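Local coordinates for protein LYND (Lyngbya aestuarii, PDB 4V1T) that probably catalyses, as a YcaO-family heterocyclase, the ATP-dependent cyclodehydration of cysteine residues in precursor peptides to thiazolines, at residues D528-L538 / G726-V734; T494-K505 / G712-Q720. One frame throughout, in Å; residues are numbered along the deposited sequence.

Interaction 1: D528-L538 / G726-V734. With ADP (adenosine-5'-diphosphate), chain L.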
ATOM      1  N   ASP B 528      32.258   7.070   8.551  1.00 43.85           N
ATOM      2  CA  ASP B 528      31.730   5.719   8.409  1.00 44.55           C
ATOM      3  C   ASP B 528      30.332   5.625   9.026  1.00 42.79           C
ATOM      4  O   ASP B 528      29.840   6.581   9.641  1.00 41.44           O
ATOM      5  CB  ASP B 528      32.682   4.685   9.032  1.00 50.67           C
ATOM      6  CG  ASP B 528      32.933   4.911  10.513  1.00 54.56           C
ATOM      7  OD1 ASP B 528      32.021   5.349  11.243  1.00 52.21           O
ATOM      8  OD2 ASP B 528      34.062   4.626  10.957  1.00 66.76           O
ATOM      9  N   SER B 529      29.705   4.466   8.864  1.00 43.14           N
ATOM     10  CA  SER B 529      28.321   4.266   9.281  1.00 43.79           C
ATOM     11  C   SER B 529      28.205   3.630  10.660  1.00 44.28           C
ATOM     12  O   SER B 529      27.106   3.419  11.153  1.00 51.21           O
ATOM     13  CB  SER B 529      27.584   3.401   8.247  1.00 42.23           C
ATOM     14  OG  SER B 529      28.138   2.099   8.167  1.00 46.56           O
ATOM     15  N   ASN B 530      29.335   3.324  11.289  1.00 46.78           N
ATOM     16  CA  ASN B 530      29.317   2.624  12.569  1.00 49.22           C
ATOM     17  C   ASN B 530      28.801   3.497  13.722  1.00 43.33           C
ATOM     18  O   ASN B 530      29.355   4.549  14.022  1.00 42.96           O
ATOM     19  CB  ASN B 530      30.712   2.088  12.913  1.00 51.08           C
ATOM     20  CG  ASN B 530      30.684   1.129  14.078  1.00 55.17           C
ATOM     21  OD1 ASN B 530      29.608   0.654  14.468  1.00 60.96           O
ATOM     22  ND2 ASN B 530      31.853   0.832  14.644  1.00 50.39           N
ATOM     23  N   GLY B 531      27.739   3.032  14.370  1.00 42.67           N
ATOM     24  CA  GLY B 531      27.109   3.771  15.446  1.00 51.45           C
ATOM     25  C   GLY B 531      25.959   4.628  14.954  1.00 38.41           C
ATOM     26  O   GLY B 531      25.219   5.197  15.752  1.00 43.83           O
ATOM     27  N   ASN B 532      25.821   4.742  13.639  1.00 50.19           N
ATOM     28  CA  ASN B 532      24.727   5.490  13.059  1.00 38.42           C
ATOM     29  C   ASN B 532      23.438   4.702  13.196  1.00 41.69           C
ATOM     30  O   ASN B 532      23.404   3.502  12.919  1.00 41.04           O
ATOM     31  CB  ASN B 532      24.971   5.791  11.583  1.00 43.29           C
ATOM     32  CG  ASN B 532      26.160   6.698  11.359  1.00 47.39           C
ATOM     33  OD1 ASN B 532      27.237   6.500  11.943  1.00 49.70           O
ATOM     34  ND2 ASN B 532      25.977   7.699  10.508  1.00 49.39           N
ATOM     35  N   ALA B 533      22.382   5.376  13.632  1.00 38.87           N
ATOM     36  CA  ALA B 533      21.088   4.727  13.769  1.00 38.86           C
ATOM     37  C   ALA B 533      19.945   5.733  13.727  1.00 51.70           C
ATOM     38  O   ALA B 533      20.126   6.925  14.005  1.00 53.39           O
ATOM     39  CB  ALA B 533      21.042   3.924  15.064  1.00 42.69           C
ATOM     40  N   ALA B 534      18.768   5.227  13.366  1.00 45.39           N
ATOM     41  CA  ALA B 534      17.551   6.021  13.361  1.00 42.44           C
ATOM     42  C   ALA B 534      16.561   5.465  14.369  1.00 50.45           C
ATOM     43  O   ALA B 534      16.703   4.328  14.814  1.00 48.03           O
ATOM     44  CB  ALA B 534      16.937   6.045  11.976  1.00 47.63           C
ATOM     45  N   GLY B 535      15.560   6.266  14.721  1.00 46.08           N
ATOM     46  CA  GLY B 535      14.546   5.835  15.669  1.00 41.48           C
ATOM     47  C   GLY B 535      13.415   6.827  15.752  1.00 43.39           C
ATOM     48  O   GLY B 535      13.542   7.962  15.303  1.00 47.96           O
ATOM     49  N   ASN B 536      12.311   6.398  16.349  1.00 51.17           N
ATOM     50  CA  ASN B 536      11.156   7.256  16.516  1.00 45.22           C
ATOM     51  C   ASN B 536      11.424   8.355  17.532  1.00 47.94           C
ATOM     52  O   ASN B 536      10.749   9.381  17.537  1.00 51.96           O
ATOM     53  CB  ASN B 536       9.939   6.425  16.921  1.00 50.10           C
ATOM     54  CG  ASN B 536       9.546   5.422  15.852  1.00 50.72           C
ATOM     55  OD1 ASN B 536       8.820   5.749  14.915  1.00 58.06           O
ATOM     56  ND2 ASN B 536      10.033   4.193  15.985  1.00 49.16           N
ATOM     57  N   THR B 537      12.413   8.123  18.392  1.00 44.63           N
ATOM     58  CA  THR B 537      12.861   9.114  19.354  1.00 49.46           C
ATOM     59  C   THR B 537      14.386   9.145  19.355  1.00 49.45           C
ATOM     60  O   THR B 537      15.023   8.236  18.836  1.00 52.81           O
ATOM     61  CB  THR B 537      12.370   8.797  20.772  1.00 57.82           C
ATOM     62  OG1 THR B 537      13.134   7.710  21.306  1.00 52.78           O
ATOM     63  CG2 THR B 537      10.891   8.420  20.780  1.00 61.78           C
ATOM     64  N   LEU B 538      14.961  10.181  19.952  1.00 52.00           N
ATOM     65  CA  LEU B 538      16.408  10.292  20.075  1.00 51.21           C
ATOM     66  C   LEU B 538      16.974   9.133  20.869  1.00 50.74           C
ATOM     67  O   LEU B 538      17.971   8.541  20.485  1.00 49.95           O
ATOM     68  CB  LEU B 538      16.810  11.609  20.757  1.00 48.38           C
ATOM     69  CG  LEU B 538      16.974  12.850  19.886  1.00 52.27           C
ATOM     70  CD1 LEU B 538      17.280  14.050  20.770  1.00 56.43           C
ATOM     71  CD2 LEU B 538      18.061  12.655  18.834  1.00 51.46           C
ATOM     72  N   GLY B 726      12.250  14.579  10.075  1.00 53.26           N
ATOM     73  CA  GLY B 726      11.449  14.290  11.263  1.00 56.52           C
ATOM     74  C   GLY B 726      11.986  13.109  12.043  1.00 45.03           C
ATOM     75  O   GLY B 726      12.258  13.216  13.237  1.00 49.25           O
ATOM     76  N   LEU B 727      12.132  11.977  11.365  1.00 44.02           N
ATOM     77  CA  LEU B 727      12.702  10.776  11.973  1.00 50.36           C
ATOM     78  C   LEU B 727      14.062  11.073  12.577  1.00 44.75           C
ATOM     79  O   LEU B 727      14.943  11.621  11.916  1.00 48.34           O
ATOM     80  CB  LEU B 727      12.839   9.662  10.931  1.00 54.28           C
ATOM     81  CG  LEU B 727      13.297   8.302  11.457  1.00 47.54           C
ATOM     82  CD1 LEU B 727      12.212   7.661  12.322  1.00 47.60           C
ATOM     83  CD2 LEU B 727      13.685   7.387  10.306  1.00 47.89           C
ATOM     84  N   ASN B 728      14.233  10.708  13.841  1.00 52.36           N
ATOM     85  CA  ASN B 728      15.482  10.966  14.536  1.00 49.30           C
ATOM     86  C   ASN B 728      16.603  10.096  14.011  1.00 51.57           C
ATOM     87  O   ASN B 728      16.434   8.895  13.840  1.00 48.00           O
ATOM     88  CB  ASN B 728      15.313  10.747  16.034  1.00 48.52           C
ATOM     89  CG  ASN B 728      14.343  11.732  16.659  1.00 54.50           C
ATOM     90  OD1 ASN B 728      13.266  11.358  17.107  1.00 60.92           O
ATOM     91  ND2 ASN B 728      14.730  13.000  16.695  1.00 53.03           N
ATOM     92  N   VAL B 729      17.746  10.717  13.744  1.00 42.98           N
ATOM     93  CA  VAL B 729      18.943  10.008  13.333  1.00 51.17           C
ATOM     94  C   VAL B 729      20.131  10.522  14.132  1.00 46.60           C
ATOM     95  O   VAL B 729      20.318  11.735  14.268  1.00 40.06           O
ATOM     96  CB  VAL B 729      19.218  10.175  11.828  1.00 47.07           C
ATOM     97  CG1 VAL B 729      20.459   9.380  11.414  1.00 37.69           C
ATOM     98  CG2 VAL B 729      18.015   9.726  11.018  1.00 48.94           C
ATOM     99  N   VAL B 730      20.939   9.595  14.647  1.00 44.70           N
ATOM    100  CA  VAL B 730      22.136   9.955  15.411  1.00 48.32           C
ATOM    101  C   VAL B 730      23.341   9.137  14.987  1.00 46.72           C
ATOM    102  O   VAL B 730      23.207   8.098  14.344  1.00 46.99           O
ATOM    103  CB  VAL B 730      21.948   9.727  16.915  1.00 41.81           C
ATOM    104  CG1 VAL B 730      20.810  10.579  17.460  1.00 46.36           C
ATOM    105  CG2 VAL B 730      21.697   8.253  17.191  1.00 42.92           C
ATOM    106  N   LYS B 731      24.519   9.617  15.359  1.00 39.33           N
ATOM    107  CA  LYS B 731      25.716   8.795  15.328  1.00 44.50           C
ATOM    108  C   LYS B 731      26.260   8.743  16.739  1.00 41.80           C
ATOM    109  O   LYS B 731      26.580   9.777  17.318  1.00 43.05           O
ATOM    110  CB  LYS B 731      26.766   9.343  14.358  1.00 47.20           C
ATOM    111  CG  LYS B 731      28.076   8.556  14.367  1.00 45.60           C
ATOM    112  CD  LYS B 731      29.026   9.004  13.266  1.00 37.12           C
ATOM    113  CE  LYS B 731      30.222   8.060  13.131  1.00 43.27           C
ATOM    114  NZ  LYS B 731      29.851   6.773  12.465  1.00 46.38           N
ATOM    115  N   VAL B 732      26.324   7.533  17.292  1.00 50.84           N
ATOM    116  CA  VAL B 732      26.914   7.306  18.599  1.00 43.84           C
ATOM    117  C   VAL B 732      28.373   6.891  18.435  1.00 47.00           C
ATOM    118  O   VAL B 732      28.677   6.002  17.640  1.00 45.14           O
ATOM    119  CB  VAL B 732      26.166   6.216  19.364  1.00 46.19           C
ATOM    120  CG1 VAL B 732      26.695   6.108  20.777  1.00 50.95           C
ATOM    121  CG2 VAL B 732      24.665   6.506  19.364  1.00 38.92           C
ATOM    122  N   THR B 733      29.255   7.533  19.200  1.00 45.68           N
ATOM    123  CA  THR B 733      30.680   7.258  19.145  1.00 46.30           C
ATOM    124  C   THR B 733      31.229   6.973  20.528  1.00 48.73           C
ATOM    125  O   THR B 733      31.078   7.789  21.430  1.00 46.67           O
ATOM    126  CB  THR B 733      31.454   8.442  18.535  1.00 54.62           C
ATOM    127  OG1 THR B 733      31.081   8.573  17.160  1.00 54.40           O
ATOM    128  CG2 THR B 733      32.975   8.218  18.618  1.00 57.67           C
ATOM    129  N   VAL B 734      31.878   5.816  20.671  1.00 47.98           N
ATOM    130  CA  VAL B 734      32.539   5.429  21.908  1.00 48.84           C
ATOM    131  C   VAL B 734      34.019   5.185  21.617  1.00 44.20           C
ATOM    132  O   VAL B 734      34.410   4.079  21.252  1.00 47.74           O
ATOM    133  CB  VAL B 734      31.901   4.176  22.534  1.00 42.56           C
ATOM    134  CG1 VAL B 734      32.585   3.830  23.840  1.00 49.23           C
ATOM    135  CG2 VAL B 734      30.413   4.403  22.796  1.00 41.09           C
TER
HETATM  136  PB  ADP L 780      21.177  -2.670  10.911  1.00 58.72           P
HETATM  137  O1B ADP L 780      22.022  -1.593  11.541  1.00 59.74           O
HETATM  138  O2B ADP L 780      21.677  -4.062  11.168  1.00 60.08           O
HETATM  139  O3B ADP L 780      20.852  -2.382   9.477  1.00 56.13           O
HETATM  140  PA  ADP L 780      18.288  -2.783  11.221  1.00 49.41           P
HETATM  141  O1A ADP L 780      17.491  -3.473  12.297  1.00 47.12           O
HETATM  142  O2A ADP L 780      18.288  -3.365   9.819  1.00 46.02           O
HETATM  143  O3A ADP L 780      19.800  -2.565  11.757  1.00 66.08           O
HETATM  144  O5' ADP L 780      17.773  -1.273  11.134  1.00 46.03           O
HETATM  145  C5' ADP L 780      18.160  -0.426  10.071  1.00 49.02           C
HETATM  146  C4' ADP L 780      17.930   1.011  10.509  1.00 56.01           C
HETATM  147  O4' ADP L 780      16.534   1.278  10.621  1.00 56.65           O
HETATM  148  C3' ADP L 780      18.519   1.280  11.883  1.00 60.76           C
HETATM  149  O3' ADP L 780      19.034   2.605  11.891  1.00 48.55           O
HETATM  150  C2' ADP L 780      17.361   1.195  12.849  1.00 56.10           C
HETATM  151  O2' ADP L 780      17.490   2.107  13.942  1.00 51.45           O
HETATM  152  C1' ADP L 780      16.183   1.577  11.974  1.00 53.72           C
HETATM  153  N9  ADP L 780      14.959   0.850  12.382  1.00 65.55           N
HETATM  154  C8  ADP L 780      14.752  -0.483  12.318  1.00 62.77           C
HETATM  155  N7  ADP L 780      13.509  -0.793  12.761  1.00 59.19           N
HETATM  156  C5  ADP L 780      12.908   0.353  13.111  1.00 65.24           C
HETATM  157  C6  ADP L 780      11.591   0.735  13.657  1.00 60.03           C
HETATM  158  N6  ADP L 780      10.675  -0.227  13.909  1.00 61.21           N
HETATM  159  N1  ADP L 780      11.352   2.043  13.890  1.00 56.86           N
HETATM  160  C2  ADP L 780      12.273   2.991  13.636  1.00 63.78           C
HETATM  161  N3  ADP L 780      13.495   2.711  13.135  1.00 60.29           N
HETATM  162  C4  ADP L 780      13.866   1.437  12.862  1.00 66.21           C
HETATM  163  O   HOH W   1      31.027   5.835  16.018  1.00 45.34           O
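The methyl of A534 touches both L727 and V729, with its CB 3.9 Å from L727 CD2 and 4.0 Å from V729 CG2. Beyond G535, L538 turns back so that its CD2 lies 3.7 Å from V730 CG1, on the other face of the sheet. Strands 532-535 and 728-733 run antiparallel here, at 158°, in the YcaO-domain sheet. A533 and V730 form a hydrogen-bonded pair with nearly straight bonds both ways, and this pairing leaves the outer edge of A534 for the nucleotide: its N donates to ADP O3' (3.0 Å), and its O accepts from the ribose O2'.

At the polar end K731 crosses N532 obliquely as an extended chain bent only at its last torsion (chi4 75°). That bend puts NZ among four oxygens: N532 OD1 at 2.7 Å, met in its carbonyl plane, N530 O at 2.8 Å and D528 O at 2.8 Å, both approached from above the plane, and D528 OD1, which adds a salt bridge. A methionine in its place would probably leave the D528 carboxylate without this countercharge, and D528 O, N530 O and N532 OD1 without their common donor. E426 of helix 413-429 packs on N532 and A534 and also binds ADP.

Interaction 2: T494-K505 / G712-Q720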
ATOM      1  N   THR B 494      33.084  19.445  15.156  1.00 48.83           N
ATOM      2  CA  THR B 494      31.647  19.414  15.395  1.00 47.62           C
ATOM      3  C   THR B 494      31.377  19.078  16.861  1.00 42.69           C
ATOM      4  O   THR B 494      31.925  18.106  17.374  1.00 44.87           O
ATOM      5  CB  THR B 494      30.948  18.391  14.480  1.00 52.17           C
ATOM      6  OG1 THR B 494      30.816  18.949  13.166  1.00 49.49           O
ATOM      7  CG2 THR B 494      29.558  18.039  15.000  1.00 49.79           C
ATOM      8  N   PRO B 495      30.533  19.878  17.538  1.00 48.67           N
ATOM      9  CA  PRO B 495      30.204  19.560  18.924  1.00 53.25           C
ATOM     10  C   PRO B 495      29.411  18.271  19.038  1.00 51.44           C
ATOM     11  O   PRO B 495      28.478  18.047  18.266  1.00 52.67           O
ATOM     12  CB  PRO B 495      29.357  20.756  19.375  1.00 54.11           C
ATOM     13  CG  PRO B 495      28.762  21.285  18.124  1.00 51.91           C
ATOM     14  CD  PRO B 495      29.818  21.084  17.075  1.00 54.16           C
ATOM     15  N   VAL B 496      29.789  17.443  20.002  1.00 52.80           N
ATOM     16  CA  VAL B 496      29.101  16.195  20.281  1.00 58.17           C
ATOM     17  C   VAL B 496      28.780  16.142  21.767  1.00 59.48           C
ATOM     18  O   VAL B 496      29.558  16.629  22.600  1.00 60.74           O
ATOM     19  CB  VAL B 496      29.952  14.968  19.884  1.00 59.67           C
ATOM     20  CG1 VAL B 496      30.249  14.983  18.394  1.00 54.51           C
ATOM     21  CG2 VAL B 496      31.249  14.926  20.674  1.00 62.26           C
ATOM     22  N   TRP B 497      27.635  15.555  22.101  1.00 52.02           N
ATOM     23  CA  TRP B 497      27.202  15.493  23.486  1.00 56.20           C
ATOM     24  C   TRP B 497      27.748  14.248  24.161  1.00 51.36           C
ATOM     25  O   TRP B 497      27.461  13.130  23.740  1.00 52.88           O
ATOM     26  CB  TRP B 497      25.672  15.524  23.585  1.00 53.71           C
ATOM     27  CG  TRP B 497      25.186  15.702  25.006  1.00 53.54           C
ATOM     28  CD1 TRP B 497      24.638  14.752  25.806  1.00 60.33           C
ATOM     29  CD2 TRP B 497      25.242  16.903  25.785  1.00 55.35           C
ATOM     30  NE1 TRP B 497      24.340  15.285  27.035  1.00 63.90           N
ATOM     31  CE2 TRP B 497      24.707  16.604  27.048  1.00 61.85           C
ATOM     32  CE3 TRP B 497      25.699  18.199  25.536  1.00 61.23           C
ATOM     33  CZ2 TRP B 497      24.607  17.558  28.061  1.00 64.49           C
ATOM     34  CZ3 TRP B 497      25.604  19.145  26.541  1.00 58.29           C
ATOM     35  CH2 TRP B 497      25.063  18.818  27.791  1.00 57.45           C
ATOM     36  N   SER B 498      28.534  14.451  25.216  1.00 61.21           N
ATOM     37  CA  SER B 498      29.014  13.351  26.044  1.00 66.13           C
ATOM     38  C   SER B 498      27.957  13.019  27.072  1.00 67.31           C
ATOM     39  O   SER B 498      27.622  13.855  27.903  1.00 64.93           O
ATOM     40  CB  SER B 498      30.324  13.713  26.745  1.00 67.80           C
ATOM     41  OG  SER B 498      30.772  12.645  27.561  1.00 65.36           O
ATOM     42  N   LEU B 499      27.434  11.800  27.011  1.00 57.49           N
ATOM     43  CA  LEU B 499      26.402  11.361  27.942  1.00 60.97           C
ATOM     44  C   LEU B 499      27.004  10.975  29.292  1.00 67.38           C
ATOM     45  O   LEU B 499      26.312  10.963  30.311  1.00 71.69           O
ATOM     46  CB  LEU B 499      25.613  10.186  27.349  1.00 66.66           C
ATOM     47  CG  LEU B 499      24.606  10.572  26.259  1.00 62.75           C
ATOM     48  CD1 LEU B 499      24.186   9.367  25.442  1.00 61.81           C
ATOM     49  CD2 LEU B 499      23.383  11.240  26.870  1.00 64.50           C
ATOM     50  N   THR B 500      28.299  10.678  29.297  1.00 69.29           N
ATOM     51  CA  THR B 500      28.975  10.272  30.519  1.00 70.93           C
ATOM     52  C   THR B 500      29.281  11.489  31.376  1.00 65.91           C
ATOM     53  O   THR B 500      29.038  11.471  32.569  1.00 71.87           O
ATOM     54  CB  THR B 500      30.290   9.530  30.230  1.00 71.91           C
ATOM     55  OG1 THR B 500      31.268  10.463  29.767  1.00 96.92           O
ATOM     56  CG2 THR B 500      30.085   8.453  29.178  1.00 62.77           C
ATOM     57  N   GLU B 501      29.821  12.534  30.756  1.00 72.98           N
ATOM     58  CA  GLU B 501      30.214  13.752  31.467  1.00 80.18           C
ATOM     59  C   GLU B 501      29.140  14.840  31.360  1.00 80.80           C
ATOM     60  O   GLU B 501      29.235  15.883  32.001  1.00 77.62           O
ATOM     61  CB  GLU B 501      31.558  14.269  30.939  1.00 78.82           C
ATOM     62  CG  GLU B 501      32.693  13.250  31.030  1.00 83.82           C
ATOM     63  CD  GLU B 501      34.060  13.829  30.691  1.00 90.27           C
ATOM     64  OE1 GLU B 501      34.202  15.069  30.651  1.00100.07           O
ATOM     65  OE2 GLU B 501      35.000  13.040  30.464  1.00 78.69           O
ATOM     66  N   GLN B 502      28.114  14.580  30.557  1.00 84.63           N
ATOM     67  CA  GLN B 502      27.006  15.516  30.361  1.00 75.26           C
ATOM     68  C   GLN B 502      27.518  16.910  29.973  1.00 73.04           C
ATOM     69  O   GLN B 502      27.223  17.910  30.624  1.00 73.13           O
ATOM     70  CB  GLN B 502      26.125  15.564  31.613  1.00 77.05           C
ATOM     71  CG  GLN B 502      24.631  15.590  31.308  1.00 90.51           C
ATOM     72  CD  GLN B 502      24.104  14.254  30.791  1.00 99.81           C
ATOM     73  OE1 GLN B 502      24.571  13.189  31.198  1.00122.43           O
ATOM     74  NE2 GLN B 502      23.127  14.305  29.888  1.00 93.67           N
ATOM     75  N   THR B 503      28.297  16.953  28.896  1.00 68.20           N
ATOM     76  CA  THR B 503      28.826  18.200  28.365  1.00 68.37           C
ATOM     77  C   THR B 503      29.211  18.020  26.900  1.00 68.84           C
ATOM     78  O   THR B 503      29.116  16.924  26.363  1.00 68.80           O
ATOM     79  CB  THR B 503      30.058  18.672  29.155  1.00 70.94           C
ATOM     80  OG1 THR B 503      30.437  19.975  28.703  1.00 82.31           O
ATOM     81  CG2 THR B 503      31.227  17.710  28.981  1.00 60.74           C
ATOM     82  N   HIS B 504      29.659  19.097  26.264  1.00 59.00           N
ATOM     83  CA  HIS B 504      30.031  19.045  24.856  1.00 65.38           C
ATOM     84  C   HIS B 504      31.508  18.720  24.690  1.00 52.53           C
ATOM     85  O   HIS B 504      32.353  19.334  25.313  1.00 56.36           O
ATOM     86  CB  HIS B 504      29.717  20.370  24.159  1.00 62.90           C
ATOM     87  CG  HIS B 504      28.262  20.577  23.875  1.00 56.78           C
ATOM     88  ND1 HIS B 504      27.583  19.850  22.923  1.00 66.97           N
ATOM     89  CD2 HIS B 504      27.361  21.437  24.405  1.00 54.48           C
ATOM     90  CE1 HIS B 504      26.326  20.251  22.882  1.00 58.28           C
ATOM     91  NE2 HIS B 504      26.166  21.210  23.775  1.00 60.03           N
ATOM     92  N   LYS B 505      31.794  17.732  23.853  1.00 51.94           N
ATOM     93  CA  LYS B 505      33.143  17.469  23.377  1.00 52.06           C
ATOM     94  C   LYS B 505      33.203  17.826  21.897  1.00 60.59           C
ATOM     95  O   LYS B 505      32.231  18.353  21.348  1.00 62.43           O
ATOM     96  CB  LYS B 505      33.529  16.015  23.609  1.00 56.31           C
ATOM     97  CG  LYS B 505      33.503  15.568  25.069  1.00 55.75           C
ATOM     98  CD  LYS B 505      34.472  16.359  25.930  1.00 69.85           C
ATOM     99  CE  LYS B 505      34.665  15.710  27.295  1.00 77.19           C
ATOM    100  NZ  LYS B 505      35.825  14.781  27.310  1.00 79.85           N
ATOM    101  N   GLY B 712      35.940   2.088  31.226  1.00 60.77           N
ATOM    102  CA  GLY B 712      36.808   3.229  30.957  1.00 67.55           C
ATOM    103  C   GLY B 712      36.557   3.834  29.592  1.00 68.84           C
ATOM    104  O   GLY B 712      37.497   4.255  28.926  1.00 67.88           O
ATOM    105  N   LEU B 713      35.284   3.878  29.184  1.00 61.50           N
ATOM    106  CA  LEU B 713      34.899   4.345  27.852  1.00 52.96           C
ATOM    107  C   LEU B 713      33.852   5.458  27.913  1.00 61.14           C
ATOM    108  O   LEU B 713      32.861   5.361  28.640  1.00 56.70           O
ATOM    109  CB  LEU B 713      34.354   3.179  27.027  1.00 56.20           C
ATOM    110  CG  LEU B 713      35.329   2.022  26.781  1.00 60.87           C
ATOM    111  CD1 LEU B 713      34.623   0.847  26.117  1.00 61.77           C
ATOM    112  CD2 LEU B 713      36.501   2.472  25.931  1.00 46.84           C
ATOM    113  N   GLU B 714      34.087   6.514  27.139  1.00 63.15           N
ATOM    114  CA  GLU B 714      33.155   7.637  27.036  1.00 58.43           C
ATOM    115  C   GLU B 714      32.222   7.449  25.835  1.00 52.38           C
ATOM    116  O   GLU B 714      32.646   6.985  24.785  1.00 57.63           O
ATOM    117  CB  GLU B 714      33.932   8.949  26.911  1.00 62.78           C
ATOM    118  CG  GLU B 714      33.069  10.196  26.829  1.00 71.60           C
ATOM    119  CD  GLU B 714      33.897  11.466  26.823  1.00 75.87           C
ATOM    120  OE1 GLU B 714      35.052  11.423  26.347  1.00 71.65           O
ATOM    121  OE2 GLU B 714      33.391  12.505  27.292  1.00 73.87           O
ATOM    122  N   THR B 715      30.955   7.818  25.990  1.00 49.06           N
ATOM    123  CA  THR B 715      29.975   7.678  24.909  1.00 51.56           C
ATOM    124  C   THR B 715      29.448   9.038  24.449  1.00 47.91           C
ATOM    125  O   THR B 715      28.829   9.765  25.225  1.00 49.29           O
ATOM    126  CB  THR B 715      28.781   6.794  25.332  1.00 48.13           C
ATOM    127  OG1 THR B 715      27.776   7.601  25.941  1.00 75.32           O
ATOM    128  CG2 THR B 715      29.223   5.708  26.283  1.00 54.52           C
ATOM    129  N   LEU B 716      29.714   9.381  23.193  1.00 51.20           N
ATOM    130  CA  LEU B 716      29.289  10.654  22.625  1.00 51.78           C
ATOM    131  C   LEU B 716      28.105  10.464  21.687  1.00 55.29           C
ATOM    132  O   LEU B 716      27.853   9.359  21.217  1.00 52.13           O
ATOM    133  CB  LEU B 716      30.439  11.308  21.849  1.00 55.23           C
ATOM    134  CG  LEU B 716      31.673  11.738  22.644  1.00 57.30           C
ATOM    135  CD1 LEU B 716      32.767  12.227  21.704  1.00 52.34           C
ATOM    136  CD2 LEU B 716      31.335  12.801  23.679  1.00 68.19           C
ATOM    137  N   VAL B 717      27.391  11.556  21.415  1.00 43.01           N
ATOM    138  CA  VAL B 717      26.286  11.539  20.467  1.00 50.42           C
ATOM    139  C   VAL B 717      26.283  12.790  19.601  1.00 49.14           C
ATOM    140  O   VAL B 717      26.422  13.905  20.116  1.00 43.63           O
ATOM    141  CB  VAL B 717      24.925  11.466  21.182  1.00 51.04           C
ATOM    142  CG1 VAL B 717      23.818  11.253  20.166  1.00 41.85           C
ATOM    143  CG2 VAL B 717      24.917  10.352  22.215  1.00 66.02           C
ATOM    144  N   ILE B 718      26.109  12.601  18.294  1.00 47.83           N
ATOM    145  CA  ILE B 718      25.828  13.711  17.394  1.00 52.20           C
ATOM    146  C   ILE B 718      24.452  13.520  16.757  1.00 44.61           C
ATOM    147  O   ILE B 718      24.198  12.548  16.047  1.00 42.53           O
ATOM    148  CB  ILE B 718      26.931  13.893  16.320  1.00 67.21           C
ATOM    149  CG1 ILE B 718      26.540  14.984  15.313  1.00 67.46           C
ATOM    150  CG2 ILE B 718      27.256  12.589  15.620  1.00 62.29           C
ATOM    151  CD1 ILE B 718      26.373  16.369  15.930  1.00 60.45           C
ATOM    152  N   ASP B 719      23.557  14.453  17.039  1.00 49.74           N
ATOM    153  CA  ASP B 719      22.222  14.408  16.489  1.00 50.44           C
ATOM    154  C   ASP B 719      22.246  14.860  15.030  1.00 58.90           C
ATOM    155  O   ASP B 719      22.514  16.019  14.735  1.00 64.72           O
ATOM    156  CB  ASP B 719      21.270  15.278  17.319  1.00 49.29           C
ATOM    157  CG  ASP B 719      19.825  15.205  16.819  1.00 56.82           C
ATOM    158  OD1 ASP B 719      19.476  14.221  16.123  1.00 55.02           O
ATOM    159  OD2 ASP B 719      19.040  16.135  17.116  1.00 59.78           O
ATOM    160  N   GLN B 720      21.963  13.929  14.128  1.00 50.88           N
ATOM    161  CA  GLN B 720      21.927  14.210  12.701  1.00 48.89           C
ATOM    162  C   GLN B 720      20.501  14.438  12.196  1.00 52.48           C
ATOM    163  O   GLN B 720      20.272  14.519  10.992  1.00 56.36           O
ATOM    164  CB  GLN B 720      22.553  13.043  11.930  1.00 50.35           C
ATOM    165  CG  GLN B 720      24.003  12.758  12.282  1.00 49.48           C
ATOM    166  CD  GLN B 720      24.550  11.561  11.536  1.00 50.83           C
ATOM    167  OE1 GLN B 720      23.835  10.584  11.289  1.00 47.85           O
ATOM    168  NE2 GLN B 720      25.831  11.623  11.172  1.00 41.37           N
TER
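With OG of S498 anti to its own N (chi1 179°) and CG of E714 likewise (chi1 -179°), and the glutamate extended beyond that point, hydroxyl and carboxylate are brought together. The hydroxyl donates to E714 OE2 at 2.6 Å, reaching the anti side of the oxygen a little out of the carboxylate plane. The same S498 OG accepts a bond from T500 OG1 at 3.1 Å and a weak one from the amide of E501, which fixes the direction of its own proton toward the acid.

K505 NZ closes on E714 OE2 at 3.3 Å, a weak bond within a salt bridge. E501 OE2 lies 3.6 Å from the same oxygen, and K505, which also makes a long ion pair with E501, probably eases the repulsion between the two carboxylates.

Beside this polar cluster the fork of L716 spreads over V496 and S498. Its CD1 approaches V496 CG2 to 3.3 Å, tighter than usual van der Waals contact, and its CD2 presses on the CA and CB of S498. On the other face L499 CD1 meets V717 CG2 at 3.5 Å, with V705 of helix 697-710 packed against L499.

Backbone bonds set this register. W497 and V717 are an antiparallel hydrogen-bonded pair, and L499 N continues the pairing to T715 O at 3.0 Å, almost straight onto the carbonyl. The strand directions differ by 128°, a strongly twisted pairing, and I718 reaches T494 with its CD1.

Strands 494-498 and 503-505 form a beta hairpin closed by a G1 beta bulge, in which Q502 and T503 both face S498, and strand 716-719 links that hairpin to the rest of the antiparallel sheet of the YcaO domain.

Interactions 1 and 2 are successive pairings in one antiparallel sheet, their centres 13 Å apart. Strands 716-719 and 728-733, consecutive in the chain, are also neighbours in the sheet: L716 N lies 2.7 Å from T733 O and Q720 N lies 2.7 Å from V729 O, both probable hydrogen bonds. The order is thus 532-535, 728-733, 716-719, then the hairpin of 494-505. V717 touches V730, so side chains of the two contacts pack together on one face. Interaction 1 carries the nucleotide-binding strand, with A533, A534 and N536 in the ADP pocket; interaction 2 lies farther out, with the V717 side chain about 13 Å from the bound ADP.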